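PDB 5H7E: RNA 2',3'-cyclic phosphodiesterase from Deinococcus radiodurans, which belongs to the LigT-like phosphoesterases of the 2H clan, a family of mixed alpha/beta enzymes built on antiparallel sheet. Local coordinates for residues A[34-37]-A[38-42]; A[21-24]-A[25-28]; A[50-53]-A[54-57]. All blocks are in the same frame, centred on the assembly; numbering follows the deposited sequence.

Interaction 1: residues A[34-37]-A[38-42]; sequences RAVR and PDQMH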
loop_
_atom_site.group_PDB
_atom_site.type_symbol
_atom_site.label_atom_id
_atom_site.label_comp_id
_atom_site.label_asym_id
_atom_site.label_seq_id
_atom_site.Cartn_x
_atom_site.Cartn_y
_atom_site.Cartn_z
ATOM N N ARG A 34 -1.913 15.188 9.341
ATOM C CA ARG A 34 -3.236 14.780 8.881
ATOM C C ARG A 34 -3.264 13.260 8.886
ATOM O O ARG A 34 -2.548 12.627 8.098
ATOM C CB ARG A 34 -3.515 15.288 7.470
ATOM C CG ARG A 34 -3.616 16.837 7.348
ATOM C CD ARG A 34 -3.686 17.252 5.855
ATOM N NE ARG A 34 -2.375 17.277 5.170
ATOM C CZ ARG A 34 -2.024 16.523 4.120
ATOM N NH1 ARG A 34 -0.806 16.659 3.598
ATOM N NH2 ARG A 34 -2.865 15.630 3.588
ATOM N N ALA A 35 -4.091 12.689 9.756
ATOM C CA ALA A 35 -4.143 11.242 9.897
ATOM C C ALA A 35 -4.820 10.578 8.714
ATOM O O ALA A 35 -5.812 11.079 8.180
ATOM C CB ALA A 35 -4.875 10.862 11.184
ATOM N N VAL A 36 -4.295 9.430 8.315
ATOM C CA VAL A 36 -4.909 8.585 7.289
ATOM C C VAL A 36 -6.100 7.868 7.912
ATOM O O VAL A 36 -5.999 7.355 9.021
ATOM C CB VAL A 36 -3.893 7.586 6.753
ATOM C CG1 VAL A 36 -4.536 6.534 5.843
ATOM C CG2 VAL A 36 -2.745 8.337 6.005
ATOM N N ARG A 37 -7.242 7.854 7.220
ATOM C CA ARG A 37 -8.396 7.166 7.800
ATOM C C ARG A 37 -8.145 5.667 7.768
ATOM O O ARG A 37 -7.525 5.153 6.852
ATOM C CB ARG A 37 -9.680 7.468 7.003
ATOM C CG ARG A 37 -10.108 8.925 7.053
ATOM C CD ARG A 37 -11.429 9.190 6.343
ATOM N NE ARG A 37 -11.484 8.519 5.055
ATOM C CZ ARG A 37 -11.345 9.116 3.864
ATOM N NH1 ARG A 37 -11.421 8.394 2.745
ATOM N NH2 ARG A 37 -11.103 10.424 3.777
ATOM N N PRO A 38 -8.638 4.929 8.765
ATOM C CA PRO A 38 -8.458 3.473 8.722
ATOM C C PRO A 38 -8.897 2.850 7.402
ATOM O O PRO A 38 -8.242 1.920 6.913
ATOM C CB PRO A 38 -9.311 2.998 9.906
ATOM C CG PRO A 38 -9.200 4.172 10.896
ATOM C CD PRO A 38 -9.217 5.419 10.038
ATOM N N ASP A 39 -10.008 3.340 6.809
ATOM C CA ASP A 39 -10.448 2.767 5.539
ATOM C C ASP A 39 -9.437 2.961 4.433
ATOM O O ASP A 39 -9.485 2.235 3.422
ATOM C CB ASP A 39 -11.790 3.373 5.092
ATOM C CG ASP A 39 -11.640 4.842 4.536
ATOM O OD1 ASP A 39 -11.258 5.080 3.363
ATOM O OD2 ASP A 39 -11.932 5.774 5.280
ATOM N N GLN A 40 -8.538 3.950 4.551
ATOM C CA GLN A 40 -7.515 4.292 3.565
ATOM C C GLN A 40 -6.172 3.552 3.796
ATOM O O GLN A 40 -5.240 3.714 3.007
ATOM C CB GLN A 40 -7.214 5.810 3.586
ATOM C CG GLN A 40 -8.320 6.824 3.187
ATOM C CD GLN A 40 -7.850 8.307 3.357
ATOM O OE1 GLN A 40 -7.359 8.752 4.441
ATOM N NE2 GLN A 40 -8.006 9.071 2.289
ATOM N N MET A 41 -6.032 2.801 4.880
ATOM C CA MET A 41 -4.735 2.193 5.210
ATOM C C MET A 41 -4.497 0.943 4.370
ATOM O O MET A 41 -5.359 0.072 4.251
ATOM C CB MET A 41 -4.702 1.803 6.688
ATOM C CG MET A 41 -4.630 3.029 7.623
ATOM S SD MET A 41 -4.725 2.502 9.350
ATOM C CE MET A 41 -4.644 4.102 10.177
ATOM N N HIS A 42 -3.325 0.866 3.763
ATOM C CA HIS A 42 -3.017 -0.270 2.923
ATOM C C HIS A 42 -1.498 -0.326 2.777
ATOM O O HIS A 42 -0.774 0.630 3.100
ATOM C CB HIS A 42 -3.688 -0.180 1.538
ATOM C CG HIS A 42 -3.425 1.099 0.881
ATOM N ND1 HIS A 42 -4.387 2.089 0.792
ATOM C CD2 HIS A 42 -2.342 1.560 0.231
ATOM C CE1 HIS A 42 -3.863 3.131 0.174
ATOM N NE2 HIS A 42 -2.614 2.853 -0.138
#
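V36 meets Q40 through one methyl, with V36 CG1 3.6 Å from Q40 CB. The same methyl packs beside M41 CG, and the M41 chain runs out so that its CE reaches V36 O. R37 carries most of the contact. Its backbone N-H points at the side-chain amide: R37 N to Q40 OE1 is 2.9 Å, and the donor lies in the carbonyl plane on a lone pair. R37 O accepts Q40 N at 2.8 Å, from above the carbonyl plane. Q40 thus bonds R37 with both its backbone and its side chain. The turn is the short 3-10 segment 38-40. It leads from strand 34-35 to H42, the first residue of a His-x-Thr motif of the kind that marks the 2H family. The R37 chain bends at chi3 (-45°), which lays the guanidinium over the Q40 amide. Q40 CD sits 3.6 Å above the guanidinium centre, and the two planes are stacked, 21° apart. D39 takes the edge in a salt bridge. R37 NE to D39 OD2 is 2.8 Å, nearly straight, on the syn lone pair. A weak bond, 3.4 Å long, joins R37 NH1 to D39 OD1. The Q40 NE2 end bonds P166 O.

Interaction 2: residues A[21-24]-A[25-28]; sequences PLAE and AQAK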
loop_
_atom_site.group_PDB
_atom_site.type_symbol
_atom_site.label_atom_id
_atom_site.label_comp_id
_atom_site.label_asym_id
_atom_site.label_seq_id
_atom_site.Cartn_x
_atom_site.Cartn_y
_atom_site.Cartn_z
ATOM N N PRO A 21 -5.248 -0.702 16.294
ATOM C CA PRO A 21 -4.100 -0.193 17.057
ATOM C C PRO A 21 -3.338 0.880 16.314
ATOM O O PRO A 21 -2.747 1.773 16.944
ATOM C CB PRO A 21 -3.261 -1.448 17.318
ATOM C CG PRO A 21 -3.712 -2.464 16.276
ATOM C CD PRO A 21 -5.165 -2.192 16.107
ATOM N N LEU A 22 -3.362 0.863 14.995
ATOM C CA LEU A 22 -2.717 1.957 14.277
ATOM C C LEU A 22 -3.448 3.263 14.521
ATOM O O LEU A 22 -2.846 4.337 14.634
ATOM C CB LEU A 22 -2.648 1.645 12.791
ATOM C CG LEU A 22 -1.700 0.455 12.470
ATOM C CD1 LEU A 22 -1.700 0.227 10.964
ATOM C CD2 LEU A 22 -0.247 0.705 12.997
ATOM N N ALA A 23 -4.779 3.227 14.501
ATOM C CA ALA A 23 -5.505 4.448 14.776
ATOM C C ALA A 23 -5.250 4.941 16.182
ATOM O O ALA A 23 -5.272 6.155 16.416
ATOM C CB ALA A 23 -7.009 4.224 14.609
ATOM N N GLU A 24 -5.069 4.017 17.145
ATOM C CA GLU A 24 -4.750 4.445 18.489
ATOM C C GLU A 24 -3.411 5.177 18.515
ATOM O O GLU A 24 -3.249 6.146 19.262
ATOM C CB GLU A 24 -4.747 3.254 19.426
ATOM C CG GLU A 24 -6.123 2.618 19.544
ATOM C CD GLU A 24 -6.175 1.416 20.459
ATOM O OE1 GLU A 24 -6.891 0.450 20.121
ATOM O OE2 GLU A 24 -5.491 1.443 21.508
ATOM N N ALA A 25 -2.451 4.738 17.704
ATOM C CA ALA A 25 -1.174 5.466 17.610
ATOM C C ALA A 25 -1.363 6.856 17.029
ATOM O O ALA A 25 -0.665 7.801 17.398
ATOM C CB ALA A 25 -0.195 4.663 16.768
ATOM N N GLN A 26 -2.316 7.018 16.111
ATOM C CA GLN A 26 -2.535 8.339 15.544
ATOM C C GLN A 26 -3.083 9.346 16.528
ATOM O O GLN A 26 -3.033 10.537 16.243
ATOM C CB GLN A 26 -3.508 8.260 14.369
ATOM C CG GLN A 26 -3.062 7.408 13.240
ATOM C CD GLN A 26 -4.203 7.212 12.204
ATOM O OE1 GLN A 26 -5.341 6.934 12.580
ATOM N NE2 GLN A 26 -3.891 7.360 10.918
ATOM N N ALA A 27 -3.612 8.910 17.668
ATOM C CA ALA A 27 -4.065 9.884 18.664
ATOM C C ALA A 27 -2.934 10.799 19.126
ATOM O O ALA A 27 -3.195 11.889 19.658
ATOM C CB ALA A 27 -4.671 9.171 19.868
ATOM N N LYS A 28 -1.678 10.393 18.932
ATOM C CA LYS A 28 -0.542 11.230 19.315
ATOM C C LYS A 28 -0.254 12.346 18.318
ATOM O O LYS A 28 0.482 13.278 18.654
ATOM C CB LYS A 28 0.704 10.366 19.493
ATOM C CG LYS A 28 0.471 9.248 20.500
ATOM C CD LYS A 28 1.527 8.162 20.427
ATOM C CE LYS A 28 1.156 6.991 21.338
ATOM N NZ LYS A 28 1.001 7.435 22.741
#
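A25 N to P21 O and Q26 N to L22 O, both 3.1 Å, are regular i to i+4 helical bonds, whereas A27 N makes only a weak bond to A23 O at 3.5 Å and a better one to E24 O at 3.2 Å, three residues back, a step that K28 N repeats to A25 O. Q26 makes the main side-chain contact. Its CG stands beside the backbone N, anti to the carbonyl carbon (chi1 -60°), and touches L22 O at 3.4 Å. The extended chain carries the amide alongside the previous turn. There Q26 OE1 lies 3.3 Å from A23 CA, with the A23 methyl also close by. The other end of the amide faces the sheet. Q26 NE2 ties helix 16-26 to the carbonyls of L130, on strand 127-132, and V36, just past strand 34-35; these two residues are backbone-bonded to each other. The helix lies against the antiparallel sheet of the LigT-like fold. L22 is buried there and packs on I128, L130 and F145. P21 has no N-H to give to the turn before it, and the helix kinks at that point. A25 is also buried. Its CB rests 3.4 Å from L22 O and touches L143. The A27 methyl lies against E24 O in the same way, but on an exposed part of the turn.

Interaction 3: residues A[50-53]-A[54-57]; sequences AVPP and ERVE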
loop_
_atom_site.group_PDB
_atom_site.type_symbol
_atom_site.label_atom_id
_atom_site.label_comp_id
_atom_site.label_asym_id
_atom_site.label_seq_id
_atom_site.Cartn_x
_atom_site.Cartn_y
_atom_site.Cartn_z
ATOM N N ALA A 50 -1.622 6.482 -14.456
ATOM C CA ALA A 50 -2.412 6.873 -15.638
ATOM C C ALA A 50 -2.582 5.642 -16.542
ATOM O O ALA A 50 -1.938 5.510 -17.586
ATOM C CB ALA A 50 -1.762 8.054 -16.400
ATOM N N VAL A 51 -3.468 4.731 -16.158
ATOM C CA VAL A 51 -3.653 3.476 -16.888
ATOM C C VAL A 51 -4.821 3.638 -17.851
ATOM O O VAL A 51 -5.940 3.921 -17.399
ATOM C CB VAL A 51 -3.902 2.312 -15.935
ATOM C CG1 VAL A 51 -4.026 1.050 -16.730
ATOM C CG2 VAL A 51 -2.751 2.211 -14.894
ATOM N N PRO A 52 -4.629 3.432 -19.146
ATOM C CA PRO A 52 -5.763 3.423 -20.061
ATOM C C PRO A 52 -6.703 2.289 -19.690
ATOM O O PRO A 52 -6.260 1.179 -19.382
ATOM C CB PRO A 52 -5.113 3.211 -21.439
ATOM C CG PRO A 52 -3.623 3.526 -21.249
ATOM C CD PRO A 52 -3.334 3.182 -19.822
ATOM N N PRO A 53 -8.020 2.527 -19.669
ATOM C CA PRO A 53 -8.937 1.475 -19.160
ATOM C C PRO A 53 -8.828 0.162 -19.933
ATOM O O PRO A 53 -9.007 -0.918 -19.350
ATOM C CB PRO A 53 -10.331 2.118 -19.311
ATOM C CG PRO A 53 -10.067 3.585 -19.262
ATOM C CD PRO A 53 -8.704 3.805 -19.924
ATOM N N GLU A 54 -8.430 0.214 -21.196
ATOM C CA GLU A 54 -8.289 -1.014 -21.969
ATOM C C GLU A 54 -7.139 -1.892 -21.489
ATOM O O GLU A 54 -7.048 -3.049 -21.909
ATOM C CB GLU A 54 -8.104 -0.683 -23.456
ATOM C CG GLU A 54 -7.002 0.345 -23.708
ATOM C CD GLU A 54 -7.521 1.795 -23.835
ATOM O OE1 GLU A 54 -6.976 2.511 -24.712
ATOM O OE2 GLU A 54 -8.444 2.222 -23.071
ATOM N N ARG A 55 -6.278 -1.392 -20.605
ATOM C CA ARG A 55 -5.171 -2.185 -20.092
ATOM C C ARG A 55 -5.499 -2.870 -18.781
ATOM O O ARG A 55 -4.661 -3.616 -18.279
ATOM C CB ARG A 55 -3.915 -1.319 -19.890
ATOM C CG ARG A 55 -3.375 -0.647 -21.181
ATOM C CD ARG A 55 -3.300 -1.609 -22.380
ATOM N NE ARG A 55 -2.465 -2.788 -22.143
ATOM C CZ ARG A 55 -1.136 -2.776 -22.134
ATOM N NH1 ARG A 55 -0.453 -3.910 -21.910
ATOM N NH2 ARG A 55 -0.481 -1.633 -22.355
ATOM N N VAL A 56 -6.685 -2.636 -18.218
ATOM C CA VAL A 56 -6.975 -3.155 -16.889
ATOM C C VAL A 56 -7.030 -4.677 -16.898
ATOM O O VAL A 56 -6.584 -5.327 -15.953
ATOM C CB VAL A 56 -8.271 -2.548 -16.344
ATOM C CG1 VAL A 56 -8.651 -3.210 -15.027
ATOM C CG2 VAL A 56 -8.086 -1.035 -16.153
ATOM N N GLU A 57 -7.584 -5.275 -17.953
ATOM C CA GLU A 57 -7.607 -6.733 -17.993
ATOM C C GLU A 57 -6.209 -7.326 -17.970
ATOM O O GLU A 57 -5.985 -8.333 -17.288
ATOM C CB GLU A 57 -8.396 -7.226 -19.212
ATOM C CG GLU A 57 -8.715 -8.714 -19.142
ATOM C CD GLU A 57 -9.563 -9.082 -17.923
ATOM O OE1 GLU A 57 -10.376 -8.244 -17.466
ATOM O OE2 GLU A 57 -9.414 -10.218 -17.421
HETATM O O HOH W 1 -9.263 -3.788 -19.851
#
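P53 O is gripped twice, by V56 N at 3.1 Å and by water 1. The water donates to P53 O at 2.9 Å and accepts from E57 N, also at 2.9 Å. It therefore bridges the two groups that a direct i to i+4 bond would join. V56 N comes in from above the carbonyl plane, and the V56 CG2 methyl also touches P53 O. One residue earlier, R55 N bonds P52 O at 2.8 Å with a nearly straight N-H. E54 folds back over the prolines. Its CG stands between the backbone N and the carbonyl carbon (chi1 51°), and a bend at chi2 (-96°) sets E54 CD 3.7 Å from P52 CB. R55 lies side by side with P52 and crosses V51 at about a right angle, with R55 CB 4.0 Å from V51 CG1. Its guanidinium turns to other partners: R55 NH1 has a salt bridge to D58 and a bond to L115 O. V51 and V56 both pack on L8 of strand 6-13. P52 precedes the 3-10 turn and P53 opens it. Prolines suit a helix start: first-turn N-H groups have no carbonyl one turn back, so losing one costs helix 56-67 no bond.

In the fold
Interactions 1 and 2 are neighbours, with centres about 11 Å apart, and both sit beside strand 127-132. They touch where Q26 NE2 probably bonds V36 O and M41 packs on Q26 and L22. Interaction 3 lies well away: its centre is about 36 Å from that of interaction 2, on the opposite side of the chain's centre. Interactions 1 and 3 are surface contacts, while interaction 2 is partly buried. The chemistry follows the element each sits on. Interaction 1, a turn between strands, relies on charged and amide side chains. Interaction 2 is mostly helix backbone, with the long side chain of Q26 laid along the previous turn. Interaction 3, a helix start, combines proline carbonyls with a bridging water. All three contain 3-10 type bonding.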